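Local coordinates for protein acidocalcisomal pyrophosphatase (Trypanosoma brucei brucei, PDB 5C5V) that probably hydrolyses inorganic pyrophosphate to phosphate with the help of magnesium ions, as a soluble family member carrying a pyrophosphatase domain and EF-hands, at residues W161-E167 against R187-D193; E227-F233 against S263-P267. One frame throughout, in Å; residues are numbered along the deposited sequence.

Both contacts belong to the pyrophosphatase domain and follow one another along the chain, contact 1 closing before contact 2 opens; their centres lie about 19 Å apart. Contact 1 joins the start of strand 166-168, at the edge of a three-stranded antiparallel sheet, to the loop that leads from strand 185-186 to strand 197-200, and it holds part of the substrate-analogue pocket. Contact 2 ties together the loops that leave the parallel strands 224-227 and 254-263 of the larger mixed sheet. They meet where the indole of W161 packs against Q232: Q232 NE2 lies 3.8 Å from W161 CE3. Both also touch the second subunit, contact 1 around W161, R163 and D193 rather than through its pocket residues.

Contact 1 of 2, residues W161-E167 against R187-D193. With MG (magnesium ion), chain F; 2PN (imidodiphosphoric acid), chain C.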
# COMPACT_ATOMS: atom_id res chain seq x y z
N TRP A 161 -3.68 -6.27 -20.07
CA TRP A 161 -4.55 -5.47 -20.95
C TRP A 161 -4.21 -5.54 -22.43
O TRP A 161 -4.57 -4.65 -23.18
CB TRP A 161 -4.54 -3.99 -20.53
CG TRP A 161 -4.87 -3.77 -19.10
CD1 TRP A 161 -5.85 -4.39 -18.38
CD2 TRP A 161 -4.21 -2.88 -18.20
NE1 TRP A 161 -5.85 -3.93 -17.09
CE2 TRP A 161 -4.85 -3.00 -16.95
CE3 TRP A 161 -3.13 -2.00 -18.33
CZ2 TRP A 161 -4.44 -2.27 -15.83
CZ3 TRP A 161 -2.73 -1.28 -17.22
CH2 TRP A 161 -3.39 -1.41 -15.99
N THR A 162 -3.47 -6.57 -22.85
CA THR A 162 -3.15 -6.72 -24.27
C THR A 162 -3.61 -8.09 -24.75
O THR A 162 -4.02 -8.93 -23.95
CB THR A 162 -1.64 -6.52 -24.53
OG1 THR A 162 -0.89 -7.62 -23.99
CG2 THR A 162 -1.18 -5.21 -23.90
N ARG A 163 -3.53 -8.32 -26.06
CA ARG A 163 -3.98 -9.60 -26.60
C ARG A 163 -3.12 -10.19 -27.73
O ARG A 163 -3.47 -11.23 -28.29
CB ARG A 163 -5.41 -9.46 -27.09
CG ARG A 163 -5.59 -8.52 -28.26
CD ARG A 163 -7.06 -8.47 -28.66
NE ARG A 163 -7.88 -7.82 -27.64
CZ ARG A 163 -9.21 -7.87 -27.60
NH1 ARG A 163 -9.87 -8.56 -28.53
NH2 ARG A 163 -9.89 -7.25 -26.64
N ALA A 164 -1.99 -9.56 -28.06
CA ALA A 164 -1.02 -10.18 -28.97
C ALA A 164 -0.38 -11.35 -28.24
O ALA A 164 0.18 -11.17 -27.16
CB ALA A 164 0.04 -9.19 -29.43
N LYS A 165 -0.51 -12.55 -28.79
CA LYS A 165 -0.08 -13.75 -28.10
C LYS A 165 1.40 -14.07 -28.35
O LYS A 165 1.74 -14.94 -29.14
CB LYS A 165 -0.95 -14.94 -28.50
CG LYS A 165 -1.29 -15.89 -27.35
CD LYS A 165 -0.12 -16.73 -26.92
CE LYS A 165 -0.48 -17.69 -25.79
NZ LYS A 165 0.69 -18.50 -25.31
N PHE A 166 2.27 -13.33 -27.67
CA PHE A 166 3.69 -13.61 -27.73
C PHE A 166 4.00 -14.85 -26.90
O PHE A 166 3.26 -15.17 -25.97
CB PHE A 166 4.49 -12.41 -27.24
CG PHE A 166 4.32 -11.19 -28.09
CD1 PHE A 166 3.62 -10.09 -27.63
CD2 PHE A 166 4.86 -11.15 -29.36
CE1 PHE A 166 3.47 -8.97 -28.42
CE2 PHE A 166 4.73 -10.03 -30.16
CZ PHE A 166 4.02 -8.94 -29.69
N GLU A 167 5.07 -15.54 -27.27
CA GLU A 167 5.49 -16.81 -26.69
C GLU A 167 7.01 -16.93 -26.83
O GLU A 167 7.58 -16.50 -27.83
CB GLU A 167 4.86 -18.01 -27.41
CG GLU A 167 3.44 -18.36 -27.01
CD GLU A 167 2.93 -19.63 -27.70
OE1 GLU A 167 3.71 -20.25 -28.47
OE2 GLU A 167 1.74 -19.99 -27.49
N ARG A 187 -1.05 -14.39 -34.14
CA ARG A 187 -2.21 -14.67 -33.29
C ARG A 187 -2.56 -13.57 -32.28
O ARG A 187 -1.71 -13.11 -31.52
CB ARG A 187 -1.99 -16.00 -32.57
CG ARG A 187 -3.03 -16.38 -31.53
CD ARG A 187 -2.58 -17.64 -30.78
NE ARG A 187 -3.52 -18.06 -29.75
CZ ARG A 187 -3.22 -18.91 -28.76
NH1 ARG A 187 -1.99 -19.41 -28.64
NH2 ARG A 187 -4.15 -19.24 -27.87
N PHE A 188 -3.82 -13.15 -32.30
CA PHE A 188 -4.37 -12.29 -31.25
C PHE A 188 -5.50 -13.03 -30.58
O PHE A 188 -6.25 -13.73 -31.25
CB PHE A 188 -4.88 -10.96 -31.81
CG PHE A 188 -3.81 -10.09 -32.42
CD1 PHE A 188 -3.26 -9.05 -31.69
CD2 PHE A 188 -3.36 -10.32 -33.71
CE1 PHE A 188 -2.28 -8.25 -32.24
CE2 PHE A 188 -2.39 -9.51 -34.26
CZ PHE A 188 -1.85 -8.48 -33.52
N TYR A 189 -5.62 -12.90 -29.26
CA TYR A 189 -6.76 -13.48 -28.57
C TYR A 189 -8.06 -12.93 -29.16
O TYR A 189 -8.24 -11.72 -29.27
CB TYR A 189 -6.73 -13.16 -27.09
CG TYR A 189 -5.70 -13.89 -26.30
CD1 TYR A 189 -5.45 -15.24 -26.51
CD2 TYR A 189 -4.98 -13.23 -25.31
CE1 TYR A 189 -4.51 -15.90 -25.76
CE2 TYR A 189 -4.03 -13.88 -24.57
CZ TYR A 189 -3.80 -15.21 -24.79
OH TYR A 189 -2.86 -15.86 -24.03
N LYS A 190 -8.96 -13.83 -29.52
CA LYS A 190 -10.25 -13.40 -30.03
C LYS A 190 -11.21 -13.12 -28.87
O LYS A 190 -12.03 -12.20 -28.94
CB LYS A 190 -10.83 -14.45 -30.96
CG LYS A 190 -12.06 -14.03 -31.69
CD LYS A 190 -12.44 -15.10 -32.70
CE LYS A 190 -13.83 -14.88 -33.27
NZ LYS A 190 -14.25 -16.07 -34.07
N HIS A 191 -11.06 -13.88 -27.79
CA HIS A 191 -11.97 -13.81 -26.65
C HIS A 191 -11.99 -12.46 -25.97
O HIS A 191 -13.03 -12.00 -25.50
CB HIS A 191 -11.60 -14.89 -25.63
CG HIS A 191 -12.47 -14.89 -24.41
ND1 HIS A 191 -13.84 -14.98 -24.47
CD2 HIS A 191 -12.15 -14.84 -23.09
CE1 HIS A 191 -14.34 -14.97 -23.24
NE2 HIS A 191 -13.33 -14.90 -22.39
N GLY A 192 -10.82 -11.83 -25.90
CA GLY A 192 -10.66 -10.54 -25.25
C GLY A 192 -9.21 -10.34 -24.85
O GLY A 192 -8.34 -11.14 -25.22
N ASP A 193 -8.95 -9.29 -24.09
CA ASP A 193 -7.61 -9.06 -23.60
C ASP A 193 -7.28 -9.96 -22.41
O ASP A 193 -8.16 -10.36 -21.63
CB ASP A 193 -7.41 -7.59 -23.21
CG ASP A 193 -7.55 -6.67 -24.40
OD1 ASP A 193 -6.62 -6.66 -25.23
OD2 ASP A 193 -8.57 -5.95 -24.50
MG MG F . 0.71 -21.92 -27.10
P1 2PN C . -2.09 -21.39 -25.38
O1 2PN C . -1.35 -21.45 -26.75
O2 2PN C . -2.49 -22.84 -24.98
O3 2PN C . -3.30 -20.43 -25.50
N1 2PN C . -1.10 -20.73 -24.27
P2 2PN C . 0.23 -21.46 -23.65
O4 2PN C . 1.19 -21.95 -24.80
O5 2PN C . -0.25 -22.67 -22.87
O6 2PN C . 0.96 -20.54 -22.78
O HOH W 1 -8.93 -9.80 -31.22
O HOH W 2 2.70 -22.75 -27.63
O HOH W 3 -0.01 -23.90 -27.21
O HOH W 4 0.18 -22.26 -29.05
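A164 and F188 form a single beta bridge, in which Y189 N donates to R163 O (2.9 Å) and K165 N to R187 O (3.0 Å). Beside the bridge, CE1 of the F188 ring rests on A164 CB at 3.8 Å. On the interface side, R163 grips D193 side-on: NE donates to OD1 and NH2 to OD2 (2.8 Å), both bonds nearly straight. The oxygens lie close to the guanidinium plane but are met from above the carboxylate plane, the two planes standing 74° apart. A bend at chi3 (68°) lays the R163 guanidinium against G192, whose carbonyl carbon sits over one of its faces; NH2 also donates to H191 O of the second subunit, and a water joins NH1 to Y189 O. Around the bridge the two segments build one wall of the pyrophosphatase active site, here occupied by imidodiphosphoric acid. R187, extended from CG to NE, donates from NH1 to O1 and from NH2 to O3 of the analogue, while D180 forms a salt bridge with NH1. K165 runs alongside R187 in the same direction, its CG 3.7 Å above the R187 guanidinium plane and 3.6 Å from Y189 CE1. K165 NZ reaches N1 of the analogue at 3.0 Å and donates to the anti lone pair of E167 OE2, a hydrogen bond that is part of a salt bridge. The same OE2 binds a magnesium ion at 2.2 Å, whose shell is completed by analogue atoms O1 and O4 and three waters.

Contact 2 of 2, residues E227-F233 against S263-P267; sequences EIGMTQF and SHNDP
E227 OE2 accepts from S263 N at 2.8 Å, linking the two segments, and also from G229 N, two residues on in the same segment. The two donors reach this oxygen from opposite faces of the carboxylate plane, S263 N on the anti side and 21° out of the plane, G229 N from well above it. A second bond joins the segments: M230 N donates to D266 OD1 (2.8 Å), nearly along the C-O axis, and G229 CA lies 3.2 Å from that oxygen. Beyond it, the M230 chain, extended beyond CG, meets P267 tip to tip, M230 CE 3.4 Å from P267 CG, with L282 of the second subunit also packed on M230; the CZ atom of F233 brings its ring edge to S263 CB. D266 is presented by a type I turn from S263 to D266, within which S263 OG, anti to its backbone N (chi1 166°), accepts from N265 N in an ST turn. D266 OD2 is held by I268 N, and N197 ND2 binds both E227 OE1 and T231 O. The two segments join at the ends of parallel strands 224-227 and 254-263, with F154 of strand 152-156 packed on E227 and F233.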
# COMPACT_ATOMS: atom_id res chain seq x y z
N GLU A 227 0.55 -13.23 -13.47
CA GLU A 227 0.96 -12.30 -12.42
C GLU A 227 -0.15 -11.26 -12.16
O GLU A 227 -0.53 -10.51 -13.05
CB GLU A 227 2.28 -11.63 -12.80
CG GLU A 227 2.94 -10.86 -11.67
CD GLU A 227 2.31 -9.50 -11.44
OE1 GLU A 227 1.89 -8.86 -12.44
OE2 GLU A 227 2.23 -9.06 -10.27
N ILE A 228 -0.66 -11.22 -10.93
CA ILE A 228 -1.93 -10.52 -10.67
C ILE A 228 -1.76 -9.12 -10.08
O ILE A 228 -2.72 -8.51 -9.67
CB ILE A 228 -2.83 -11.33 -9.72
CG1 ILE A 228 -2.17 -11.45 -8.35
CG2 ILE A 228 -3.12 -12.71 -10.30
CD1 ILE A 228 -2.91 -12.35 -7.39
N GLY A 229 -0.53 -8.62 -10.06
CA GLY A 229 -0.27 -7.30 -9.53
C GLY A 229 -0.93 -6.21 -10.37
O GLY A 229 -1.55 -6.51 -11.40
N MET A 230 -0.81 -4.97 -9.93
CA MET A 230 -1.52 -3.87 -10.58
C MET A 230 -0.72 -3.24 -11.71
O MET A 230 -1.27 -2.49 -12.50
CB MET A 230 -1.89 -2.81 -9.55
CG MET A 230 -0.71 -2.01 -9.09
SD MET A 230 -1.08 -0.95 -7.68
CE MET A 230 0.50 -0.07 -7.63
N THR A 231 0.58 -3.55 -11.78
CA THR A 231 1.47 -2.91 -12.76
C THR A 231 1.54 -3.71 -14.06
O THR A 231 1.73 -4.93 -14.04
CB THR A 231 2.91 -2.77 -12.22
OG1 THR A 231 2.89 -2.20 -10.91
CG2 THR A 231 3.74 -1.89 -13.14
N GLN A 232 1.36 -3.03 -15.19
CA GLN A 232 1.53 -3.64 -16.50
C GLN A 232 3.01 -3.77 -16.84
O GLN A 232 3.76 -2.80 -16.72
CB GLN A 232 0.84 -2.80 -17.57
CG GLN A 232 0.93 -3.38 -18.96
CD GLN A 232 0.65 -2.36 -20.04
OE1 GLN A 232 1.32 -1.33 -20.12
NE2 GLN A 232 -0.35 -2.63 -20.87
N PHE A 233 3.43 -4.95 -17.28
CA PHE A 233 4.83 -5.17 -17.67
C PHE A 233 5.01 -4.96 -19.17
O PHE A 233 4.03 -4.92 -19.92
CB PHE A 233 5.28 -6.57 -17.29
CG PHE A 233 5.31 -6.83 -15.81
CD1 PHE A 233 5.52 -5.80 -14.91
CD2 PHE A 233 5.16 -8.11 -15.32
CE1 PHE A 233 5.56 -6.05 -13.53
CE2 PHE A 233 5.20 -8.36 -13.96
CZ PHE A 233 5.40 -7.32 -13.07
N SER A 263 4.02 -9.98 -8.30
CA SER A 263 5.27 -9.25 -8.28
C SER A 263 5.71 -8.85 -6.88
O SER A 263 4.93 -8.30 -6.10
CB SER A 263 5.14 -7.99 -9.15
OG SER A 263 6.22 -7.11 -8.89
N HIS A 264 6.97 -9.09 -6.57
CA HIS A 264 7.53 -8.67 -5.30
C HIS A 264 7.58 -7.15 -5.19
O HIS A 264 7.90 -6.63 -4.14
CB HIS A 264 8.93 -9.26 -5.11
CG HIS A 264 8.94 -10.63 -4.50
ND1 HIS A 264 8.78 -10.84 -3.14
CD2 HIS A 264 9.07 -11.85 -5.06
CE1 HIS A 264 8.83 -12.14 -2.89
NE2 HIS A 264 9.01 -12.78 -4.04
N ASN A 265 7.27 -6.45 -6.28
CA ASN A 265 7.21 -4.99 -6.28
C ASN A 265 5.82 -4.39 -6.11
O ASN A 265 5.68 -3.17 -6.02
CB ASN A 265 7.82 -4.45 -7.57
CG ASN A 265 9.30 -4.38 -7.49
OD1 ASN A 265 9.84 -4.16 -6.40
ND2 ASN A 265 9.98 -4.59 -8.63
N ASP A 266 4.80 -5.24 -6.09
CA ASP A 266 3.44 -4.76 -5.88
C ASP A 266 3.26 -4.34 -4.42
O ASP A 266 3.81 -4.98 -3.51
CB ASP A 266 2.41 -5.82 -6.27
CG ASP A 266 1.00 -5.24 -6.44
OD1 ASP A 266 0.64 -4.87 -7.58
OD2 ASP A 266 0.24 -5.16 -5.45
N PRO A 267 2.49 -3.26 -4.21
CA PRO A 267 2.18 -2.69 -2.89
C PRO A 267 1.51 -3.67 -1.93
O PRO A 267 1.65 -3.51 -0.73
CB PRO A 267 1.23 -1.52 -3.22
CG PRO A 267 1.64 -1.12 -4.61
CD PRO A 267 1.98 -2.42 -5.31